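Local coordinates for TerD domain-containing protein (Streptomyces coelicolor A3, PDB 2QZ7) that is of unknown function but belongs to the TerD family, associated with tellurite resistance, and carries bound sodium ions in this crystal, at residues G22-P34 and G84-D98. Sequence-based numbering, arbitrary orientation.
Sequences GLKRVDVRLKWDP and GQGFGFVEEMTFELD. With NA (sodium ion), chain C; NA (sodium ion), chain D; EDO (1,2-ethanediol), chain G.
Antiparallel neighbours in one sheet of the TerD beta sandwich, strands 26-31 and 91-95 pair V26 with F95, V28 with M93 and L30 with E91 through backbone bonds, and their loops meet at a sodium site. At L30 the pairing ends in a classic beta bulge: V90 and E91 both face it, giving its carbonyl two weak N-H bonds. W32 O and G84 O lie 3.2 Å apart and bind one sodium ion, at 2.3 and 2.5 Å; G86 O and a water also bind it. That water accepts from W32 N and donates to G88 O, linking the ion to both loops. With CG between the backbone N and the carbonyl carbon (chi1 75°), the W32 indole lies with G84 CA over its five-membered ring and V90 CG2 over the six-membered ring, both on one face; W32 NE1 bonds to H42 O. E91 stretches toward strand 44-52 of the other sheet, its OE1 on a second sodium with L44, D45 and S81, its OE2 taking the N-H of I46. On the opposite face, R29 CB sits over the F89 ring, T94 OG1 donates to the syn lone pair of E92 OE1, and a water donates to both D27 OD1 and E92 OE1. R25 NH1 meets E96 OE2 in a 3.0 Å salt bridge, the guanidinium and carboxylate planes 56° apart. Bridging water, hydroxyl donor and R29, whose NE lies 3.3 Å from D27 OD1 in a charge-only salt bridge, probably offset repulsion between the D27 and E92 carboxylates, as the shared sodium probably does between the W32 and G84 carbonyl oxygens.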
ATOM      1  N   GLY A  22       3.380 -20.196  -6.541  1.00 53.64           N
ATOM      2  CA  GLY A  22       2.621 -18.931  -6.303  1.00 53.11           C
ATOM      3  C   GLY A  22       3.322 -17.707  -6.854  1.00 53.38           C
ATOM      4  O   GLY A  22       4.070 -17.800  -7.831  1.00 52.83           O
ATOM      5  N   LEU A  23       3.083 -16.556  -6.218  1.00 53.15           N
ATOM      6  CA  LEU A  23       3.642 -15.283  -6.666  1.00 53.62           C
ATOM      7  C   LEU A  23       5.080 -15.168  -6.242  1.00 53.82           C
ATOM      8  O   LEU A  23       5.440 -15.513  -5.133  1.00 53.71           O
ATOM      9  CB  LEU A  23       2.873 -14.096  -6.061  1.00 52.81           C
ATOM     10  CG  LEU A  23       1.466 -13.724  -6.507  1.00 52.99           C
ATOM     11  CD1 LEU A  23       0.596 -14.909  -6.968  1.00 55.18           C
ATOM     12  CD2 LEU A  23       0.827 -13.005  -5.329  1.00 51.59           C
ATOM     13  N   LYS A  24       5.904 -14.618  -7.105  1.00 55.05           N
ATOM     14  CA  LYS A  24       7.314 -14.601  -6.811  1.00 56.42           C
ATOM     15  C   LYS A  24       7.730 -13.212  -6.574  1.00 56.75           C
ATOM     16  O   LYS A  24       8.483 -12.937  -5.659  1.00 58.01           O
ATOM     17  CB  LYS A  24       8.126 -15.179  -7.967  1.00 56.00           C
ATOM     18  CG  LYS A  24       8.051 -16.684  -8.083  1.00 57.08           C
ATOM     19  CD  LYS A  24       8.807 -17.108  -9.322  1.00 57.42           C
ATOM     20  CE  LYS A  24       9.059 -18.597  -9.331  1.00 59.73           C
ATOM     21  NZ  LYS A  24      10.252 -18.896 -10.178  1.00 59.68           N
ATOM     22  N   ARG A  25       7.263 -12.328  -7.439  1.00 57.81           N
ATOM     23  CA  ARG A  25       7.553 -10.934  -7.312  1.00 58.68           C
ATOM     24  C   ARG A  25       6.310 -10.158  -7.756  1.00 58.11           C
ATOM     25  O   ARG A  25       5.541 -10.624  -8.610  1.00 59.32           O
ATOM     26  CB  ARG A  25       8.827 -10.559  -8.076  1.00 59.10           C
ATOM     27  CG  ARG A  25       8.743 -10.525  -9.600  1.00 62.62           C
ATOM     28  CD  ARG A  25       8.279  -9.139 -10.076  1.00 67.06           C
ATOM     29  NE  ARG A  25       9.015  -8.695 -11.271  1.00 66.21           N
ATOM     30  CZ  ARG A  25      10.127  -7.964 -11.229  1.00 67.96           C
ATOM     31  NH1 ARG A  25      10.622  -7.592 -10.051  1.00 65.77           N
ATOM     32  NH2 ARG A  25      10.751  -7.608 -12.365  1.00 68.23           N
ATOM     33  N   VAL A  26       6.082  -9.021  -7.129  1.00 55.25           N
ATOM     34  CA  VAL A  26       4.868  -8.276  -7.348  1.00 53.64           C
ATOM     35  C   VAL A  26       5.232  -6.809  -7.231  1.00 51.43           C
ATOM     36  O   VAL A  26       6.197  -6.468  -6.546  1.00 50.24           O
ATOM     37  CB  VAL A  26       3.744  -8.694  -6.333  1.00 54.75           C
ATOM     38  CG1 VAL A  26       4.001  -8.165  -4.965  1.00 53.83           C
ATOM     39  CG2 VAL A  26       2.397  -8.239  -6.814  1.00 55.96           C
ATOM     40  N   ASP A  27       4.518  -5.955  -7.944  1.00 49.69           N
ATOM     41  CA  ASP A  27       4.717  -4.513  -7.774  1.00 48.45           C
ATOM     42  C   ASP A  27       3.401  -3.775  -7.662  1.00 47.40           C
ATOM     43  O   ASP A  27       2.328  -4.284  -8.076  1.00 46.74           O
ATOM     44  CB  ASP A  27       5.600  -3.908  -8.874  1.00 48.27           C
ATOM     45  CG  ASP A  27       4.863  -3.735 -10.196  1.00 49.47           C
ATOM     46  OD1 ASP A  27       4.784  -2.605 -10.712  1.00 50.28           O
ATOM     47  OD2 ASP A  27       4.382  -4.736 -10.749  1.00 48.26           O
ATOM     48  N   VAL A  28       3.493  -2.597  -7.044  1.00 45.33           N
ATOM     49  CA  VAL A  28       2.375  -1.746  -6.817  1.00 44.04           C
ATOM     50  C   VAL A  28       2.777  -0.382  -7.372  1.00 44.54           C
ATOM     51  O   VAL A  28       3.825   0.162  -7.028  1.00 44.16           O
ATOM     52  CB  VAL A  28       2.056  -1.648  -5.311  1.00 46.33           C
ATOM     53  CG1 VAL A  28       0.871  -0.706  -5.053  1.00 42.83           C
ATOM     54  CG2 VAL A  28       1.767  -3.051  -4.741  1.00 43.05           C
ATOM     55  N   ARG A  29       1.961   0.154  -8.264  1.00 44.00           N
ATOM     56  CA  ARG A  29       2.237   1.499  -8.833  1.00 44.43           C
ATOM     57  C   ARG A  29       1.064   2.392  -8.523  1.00 43.85           C
ATOM     58  O   ARG A  29      -0.105   1.947  -8.592  1.00 43.49           O
ATOM     59  CB  ARG A  29       2.427   1.411 -10.359  1.00 44.17           C
ATOM     60  CG  ARG A  29       3.729   0.749 -10.803  1.00 45.93           C
ATOM     61  CD  ARG A  29       3.690   0.427 -12.325  1.00 47.23           C
ATOM     62  NE  ARG A  29       2.809  -0.724 -12.528  1.00 45.86           N
ATOM     63  CZ  ARG A  29       2.392  -1.183 -13.704  1.00 49.36           C
ATOM     64  NH1 ARG A  29       2.765  -0.594 -14.817  1.00 48.59           N
ATOM     65  NH2 ARG A  29       1.608  -2.258 -13.761  1.00 48.78           N
ATOM     66  N   LEU A  30       1.369   3.661  -8.239  1.00 43.53           N
ATOM     67  CA  LEU A  30       0.368   4.618  -7.791  1.00 43.34           C
ATOM     68  C   LEU A  30       0.453   5.933  -8.595  1.00 43.50           C
ATOM     69  O   LEU A  30       1.558   6.421  -8.854  1.00 42.74           O
ATOM     70  CB  LEU A  30       0.614   4.902  -6.302  1.00 43.57           C
ATOM     71  CG  LEU A  30      -0.132   6.078  -5.646  1.00 44.73           C
ATOM     72  CD1 LEU A  30      -1.628   5.779  -5.642  1.00 42.20           C
ATOM     73  CD2 LEU A  30       0.393   6.214  -4.203  1.00 41.77           C
ATOM     74  N   LYS A  31      -0.699   6.462  -9.032  1.00 42.70           N
ATOM     75  CA  LYS A  31      -0.766   7.776  -9.708  1.00 42.84           C
ATOM     76  C   LYS A  31      -1.773   8.648  -8.983  1.00 42.15           C
ATOM     77  O   LYS A  31      -2.666   8.128  -8.318  1.00 42.71           O
ATOM     78  CB  LYS A  31      -1.192   7.605 -11.189  1.00 42.50           C
ATOM     79  CG  LYS A  31      -2.580   6.965 -11.378  1.00 41.52           C
ATOM     80  CD  LYS A  31      -2.974   6.921 -12.869  1.00 45.07           C
ATOM     81  CE  LYS A  31      -4.398   6.379 -13.049  1.00 48.48           C
ATOM     82  NZ  LYS A  31      -4.924   6.559 -14.462  1.00 49.22           N
ATOM     83  N   TRP A  32      -1.625   9.966  -9.129  1.00 42.64           N
ATOM     84  CA  TRP A  32      -2.569  10.977  -8.658  1.00 42.69           C
ATOM     85  C   TRP A  32      -2.210  12.356  -9.205  1.00 43.78           C
ATOM     86  O   TRP A  32      -1.052  12.630  -9.544  1.00 43.69           O
ATOM     87  CB  TRP A  32      -2.658  11.009  -7.122  1.00 42.14           C
ATOM     88  CG  TRP A  32      -1.488  11.641  -6.372  1.00 40.28           C
ATOM     89  CD1 TRP A  32      -1.389  12.955  -5.920  1.00 40.85           C
ATOM     90  CD2 TRP A  32      -0.310  10.973  -5.916  1.00 41.49           C
ATOM     91  NE1 TRP A  32      -0.211  13.117  -5.213  1.00 38.59           N
ATOM     92  CE2 TRP A  32       0.473  11.926  -5.208  1.00 40.33           C
ATOM     93  CE3 TRP A  32       0.159   9.636  -6.023  1.00 41.79           C
ATOM     94  CZ2 TRP A  32       1.712  11.597  -4.619  1.00 40.34           C
ATOM     95  CZ3 TRP A  32       1.370   9.307  -5.437  1.00 41.15           C
ATOM     96  CH2 TRP A  32       2.144  10.291  -4.744  1.00 42.07           C
ATOM     97  N   ASP A  33      -3.202  13.226  -9.337  1.00 45.48           N
ATOM     98  CA  ASP A  33      -2.921  14.579  -9.818  1.00 46.49           C
ATOM     99  C   ASP A  33      -2.481  15.505  -8.699  1.00 47.29           C
ATOM    100  O   ASP A  33      -2.995  15.409  -7.583  1.00 47.75           O
ATOM    101  CB  ASP A  33      -4.123  15.181 -10.547  1.00 46.48           C
ATOM    102  CG  ASP A  33      -4.411  14.479 -11.857  1.00 48.04           C
ATOM    103  OD1 ASP A  33      -3.505  13.781 -12.400  1.00 45.03           O
ATOM    104  OD2 ASP A  33      -5.551  14.635 -12.342  1.00 48.05           O
ATOM    105  N   PRO A  34      -1.564  16.444  -9.006  1.00 47.66           N
ATOM    106  CA  PRO A  34      -1.126  17.410  -8.014  1.00 47.67           C
ATOM    107  C   PRO A  34      -2.239  18.447  -7.741  1.00 48.06           C
ATOM    108  O   PRO A  34      -3.261  18.446  -8.431  1.00 48.08           O
ATOM    109  CB  PRO A  34       0.083  18.062  -8.687  1.00 47.78           C
ATOM    110  CG  PRO A  34      -0.283  18.034 -10.171  1.00 48.15           C
ATOM    111  CD  PRO A  34      -0.929  16.678 -10.321  1.00 47.77           C
ATOM    112  N   GLY A  84       2.637  14.257  -6.444  1.00 45.20           N
ATOM    113  CA  GLY A  84       1.957  13.812  -7.657  1.00 45.04           C
ATOM    114  C   GLY A  84       2.165  14.740  -8.868  1.00 46.04           C
ATOM    115  O   GLY A  84       1.327  14.767  -9.775  1.00 46.71           O
ATOM    116  N   GLN A  85       3.255  15.503  -8.900  1.00 45.77           N
ATOM    117  CA  GLN A  85       3.492  16.475 -10.005  1.00 46.01           C
ATOM    118  C   GLN A  85       3.659  15.809 -11.378  1.00 44.99           C
ATOM    119  O   GLN A  85       3.137  16.302 -12.426  1.00 44.40           O
ATOM    120  CB  GLN A  85       4.720  17.330  -9.714  1.00 46.31           C
ATOM    121  CG  GLN A  85       4.600  18.712 -10.301  1.00 52.98           C
ATOM    122  CD  GLN A  85       3.509  19.549  -9.627  1.00 56.81           C
ATOM    123  OE1 GLN A  85       2.656  20.169 -10.302  1.00 54.51           O
ATOM    124  NE2 GLN A  85       3.532  19.565  -8.292  1.00 57.16           N
ATOM    125  N   GLY A  86       4.415  14.715 -11.389  1.00 42.56           N
ATOM    126  CA  GLY A  86       4.586  13.962 -12.641  1.00 43.10           C
ATOM    127  C   GLY A  86       3.332  13.293 -13.209  1.00 42.51           C
ATOM    128  O   GLY A  86       2.267  13.199 -12.558  1.00 42.23           O
ATOM    129  N   PHE A  87       3.474  12.832 -14.431  1.00 43.48           N
ATOM    130  CA  PHE A  87       2.422  12.185 -15.178  1.00 44.59           C
ATOM    131  C   PHE A  87       2.617  10.657 -15.066  1.00 45.56           C
ATOM    132  O   PHE A  87       3.726  10.166 -14.803  1.00 46.21           O
ATOM    133  CB  PHE A  87       2.430  12.673 -16.633  1.00 44.71           C
ATOM    134  CG  PHE A  87       2.142  14.174 -16.797  1.00 45.58           C
ATOM    135  CD1 PHE A  87       0.843  14.634 -17.050  1.00 44.51           C
ATOM    136  CD2 PHE A  87       3.179  15.126 -16.711  1.00 47.39           C
ATOM    137  CE1 PHE A  87       0.573  16.008 -17.196  1.00 45.90           C
ATOM    138  CE2 PHE A  87       2.922  16.506 -16.861  1.00 46.99           C
ATOM    139  CZ  PHE A  87       1.623  16.948 -17.114  1.00 46.32           C
ATOM    140  N   GLY A  88       1.514   9.920 -15.209  1.00 45.73           N
ATOM    141  CA  GLY A  88       1.501   8.482 -15.031  1.00 44.99           C
ATOM    142  C   GLY A  88       1.759   8.037 -13.610  1.00 44.98           C
ATOM    143  O   GLY A  88       1.435   8.749 -12.676  1.00 45.34           O
ATOM    144  N   PHE A  89       2.345   6.852 -13.458  1.00 44.63           N
ATOM    145  CA  PHE A  89       2.653   6.293 -12.138  1.00 45.24           C
ATOM    146  C   PHE A  89       3.850   6.937 -11.512  1.00 45.65           C
ATOM    147  O   PHE A  89       4.975   6.729 -11.956  1.00 47.72           O
ATOM    148  CB  PHE A  89       2.841   4.804 -12.251  1.00 45.71           C
ATOM    149  CG  PHE A  89       1.601   4.113 -12.629  1.00 45.87           C
ATOM    150  CD1 PHE A  89       0.488   4.179 -11.782  1.00 45.86           C
ATOM    151  CD2 PHE A  89       1.499   3.471 -13.847  1.00 47.11           C
ATOM    152  CE1 PHE A  89      -0.704   3.525 -12.106  1.00 47.95           C
ATOM    153  CE2 PHE A  89       0.307   2.810 -14.209  1.00 48.88           C
ATOM    154  CZ  PHE A  89      -0.803   2.851 -13.344  1.00 48.95           C
ATOM    155  N   VAL A  90       3.603   7.755 -10.504  1.00 43.51           N
ATOM    156  CA  VAL A  90       4.666   8.548  -9.922  1.00 43.70           C
ATOM    157  C   VAL A  90       5.335   7.868  -8.712  1.00 43.88           C
ATOM    158  O   VAL A  90       6.312   8.390  -8.160  1.00 44.50           O
ATOM    159  CB  VAL A  90       4.134   9.962  -9.530  1.00 43.44           C
ATOM    160  CG1 VAL A  90       3.648  10.707 -10.780  1.00 42.99           C
ATOM    161  CG2 VAL A  90       3.022   9.848  -8.508  1.00 42.57           C
ATOM    162  N   GLU A  91       4.805   6.729  -8.271  1.00 42.73           N
ATOM    163  CA  GLU A  91       5.357   6.076  -7.113  1.00 43.22           C
ATOM    164  C   GLU A  91       5.202   4.581  -7.303  1.00 43.95           C
ATOM    165  O   GLU A  91       4.211   4.133  -7.845  1.00 45.89           O
ATOM    166  CB  GLU A  91       4.633   6.557  -5.838  1.00 43.22           C
ATOM    167  CG  GLU A  91       5.133   5.899  -4.514  1.00 41.85           C
ATOM    168  CD  GLU A  91       4.989   6.821  -3.319  1.00 41.63           C
ATOM    169  OE1 GLU A  91       5.140   8.063  -3.495  1.00 42.44           O
ATOM    170  OE2 GLU A  91       4.768   6.321  -2.197  1.00 44.34           O
ATOM    171  N   GLU A  92       6.173   3.794  -6.884  1.00 43.68           N
ATOM    172  CA  GLU A  92       6.036   2.356  -7.066  1.00 44.35           C
ATOM    173  C   GLU A  92       6.767   1.608  -5.954  1.00 43.33           C
ATOM    174  O   GLU A  92       7.769   2.098  -5.406  1.00 42.24           O
ATOM    175  CB  GLU A  92       6.592   1.933  -8.440  1.00 45.99           C
ATOM    176  CG  GLU A  92       8.116   1.830  -8.490  1.00 48.95           C
ATOM    177  CD  GLU A  92       8.649   0.439  -8.031  1.00 51.29           C
ATOM    178  OE1 GLU A  92       7.968  -0.571  -8.228  1.00 51.27           O
ATOM    179  OE2 GLU A  92       9.763   0.357  -7.491  1.00 52.95           O
HETATM  180  N   MSE A  93       6.279   0.412  -5.657  1.00 42.45           N
HETATM  181  CA  MSE A  93       6.919  -0.449  -4.690  1.00 42.20           C
HETATM  182  C   MSE A  93       6.935  -1.857  -5.274  1.00 42.56           C
HETATM  183  O   MSE A  93       5.876  -2.409  -5.644  1.00 40.72           O
HETATM  184  CB  MSE A  93       6.102  -0.449  -3.366  1.00 43.88           C
HETATM  185  CG  MSE A  93       6.822  -1.227  -2.222  1.00 40.54           C
HETATM  186 SE   MSE A  93       5.897  -1.179  -0.547  0.80 47.05          SE
HETATM  187  CE  MSE A  93       6.243   0.665  -0.138  1.00 39.48           C
ATOM    188  N   THR A  94       8.129  -2.441  -5.357  1.00 42.69           N
ATOM    189  CA  THR A  94       8.283  -3.839  -5.820  1.00 43.87           C
ATOM    190  C   THR A  94       8.610  -4.825  -4.675  1.00 43.99           C
ATOM    191  O   THR A  94       9.521  -4.581  -3.899  1.00 44.73           O
ATOM    192  CB  THR A  94       9.360  -3.879  -6.906  1.00 43.95           C
ATOM    193  OG1 THR A  94       8.966  -3.028  -7.991  1.00 44.84           O
ATOM    194  CG2 THR A  94       9.641  -5.318  -7.433  1.00 46.11           C
ATOM    195  N   PHE A  95       7.922  -5.969  -4.624  1.00 43.94           N
ATOM    196  CA  PHE A  95       8.164  -6.985  -3.606  1.00 44.49           C
ATOM    197  C   PHE A  95       8.717  -8.238  -4.220  1.00 45.51           C
ATOM    198  O   PHE A  95       8.126  -8.773  -5.164  1.00 46.27           O
ATOM    199  CB  PHE A  95       6.865  -7.418  -2.871  1.00 42.40           C
ATOM    200  CG  PHE A  95       6.043  -6.275  -2.332  1.00 44.39           C
ATOM    201  CD1 PHE A  95       5.860  -6.143  -0.948  1.00 43.91           C
ATOM    202  CD2 PHE A  95       5.451  -5.338  -3.182  1.00 43.57           C
ATOM    203  CE1 PHE A  95       5.106  -5.113  -0.438  1.00 43.64           C
ATOM    204  CE2 PHE A  95       4.675  -4.285  -2.660  1.00 41.31           C
ATOM    205  CZ  PHE A  95       4.506  -4.205  -1.282  1.00 42.93           C
ATOM    206  N   GLU A  96       9.815  -8.728  -3.659  1.00 44.90           N
ATOM    207  CA  GLU A  96      10.345 -10.000  -4.059  1.00 45.97           C
ATOM    208  C   GLU A  96       9.890 -10.905  -2.948  1.00 45.43           C
ATOM    209  O   GLU A  96      10.655 -11.214  -2.044  1.00 45.63           O
ATOM    210  CB  GLU A  96      11.878  -9.966  -4.174  1.00 45.37           C
ATOM    211  CG  GLU A  96      12.461  -8.964  -5.193  1.00 50.60           C
ATOM    212  CD  GLU A  96      12.016  -9.198  -6.650  1.00 56.38           C
ATOM    213  OE1 GLU A  96      11.830 -10.370  -7.082  1.00 58.58           O
ATOM    214  OE2 GLU A  96      11.862  -8.186  -7.384  1.00 60.07           O
ATOM    215  N   LEU A  97       8.615 -11.287  -3.014  1.00 46.21           N
ATOM    216  CA  LEU A  97       7.939 -12.144  -2.019  1.00 46.26           C
ATOM    217  C   LEU A  97       8.694 -13.449  -1.722  1.00 46.62           C
ATOM    218  O   LEU A  97       8.837 -13.855  -0.571  1.00 46.29           O
ATOM    219  CB  LEU A  97       6.502 -12.427  -2.486  1.00 45.77           C
ATOM    220  CG  LEU A  97       5.604 -11.164  -2.622  1.00 45.27           C
ATOM    221  CD1 LEU A  97       4.231 -11.531  -3.151  1.00 43.06           C
ATOM    222  CD2 LEU A  97       5.449 -10.444  -1.328  1.00 45.45           C
ATOM    223  N   ASP A  98       9.214 -14.069  -2.769  1.00 48.02           N
ATOM    224  CA  ASP A  98       9.913 -15.344  -2.651  1.00 49.41           C
ATOM    225  C   ASP A  98      11.194 -15.243  -1.823  1.00 49.76           C
ATOM    226  O   ASP A  98      11.693 -16.242  -1.356  1.00 50.22           O
ATOM    227  CB  ASP A  98      10.174 -15.943  -4.036  1.00 50.28           C
ATOM    228  CG  ASP A  98      11.101 -15.082  -4.917  1.00 52.50           C
ATOM    229  OD1 ASP A  98      11.744 -15.692  -5.801  1.00 56.59           O
ATOM    230  OD2 ASP A  98      11.168 -13.824  -4.787  1.00 53.94           O
TER
HETATM  231 NA    NA C 193       0.515  12.881 -11.191  1.00 39.87          NA
HETATM  232 NA    NA D 194       4.820   9.542  -1.703  1.00 30.59          NA
HETATM  233  C1  EDO G 197       7.379  14.110  -8.302  1.00 44.55           C
HETATM  234  O1  EDO G 197       6.203  13.459  -8.864  1.00 41.56           O
HETATM  235  C2  EDO G 197       8.409  13.289  -7.485  1.00 48.36           C
HETATM  236  O2  EDO G 197       9.151  12.232  -8.160  1.00 49.28           O
HETATM  237  O   HOH W   1       6.933  -0.938 -10.675  1.00 39.05           O
HETATM  238  O   HOH W   2      -0.078  10.730 -11.662  1.00 36.42           O
HETATM  239  O   HOH W   3       6.737  10.334  -1.011  1.00 28.16           O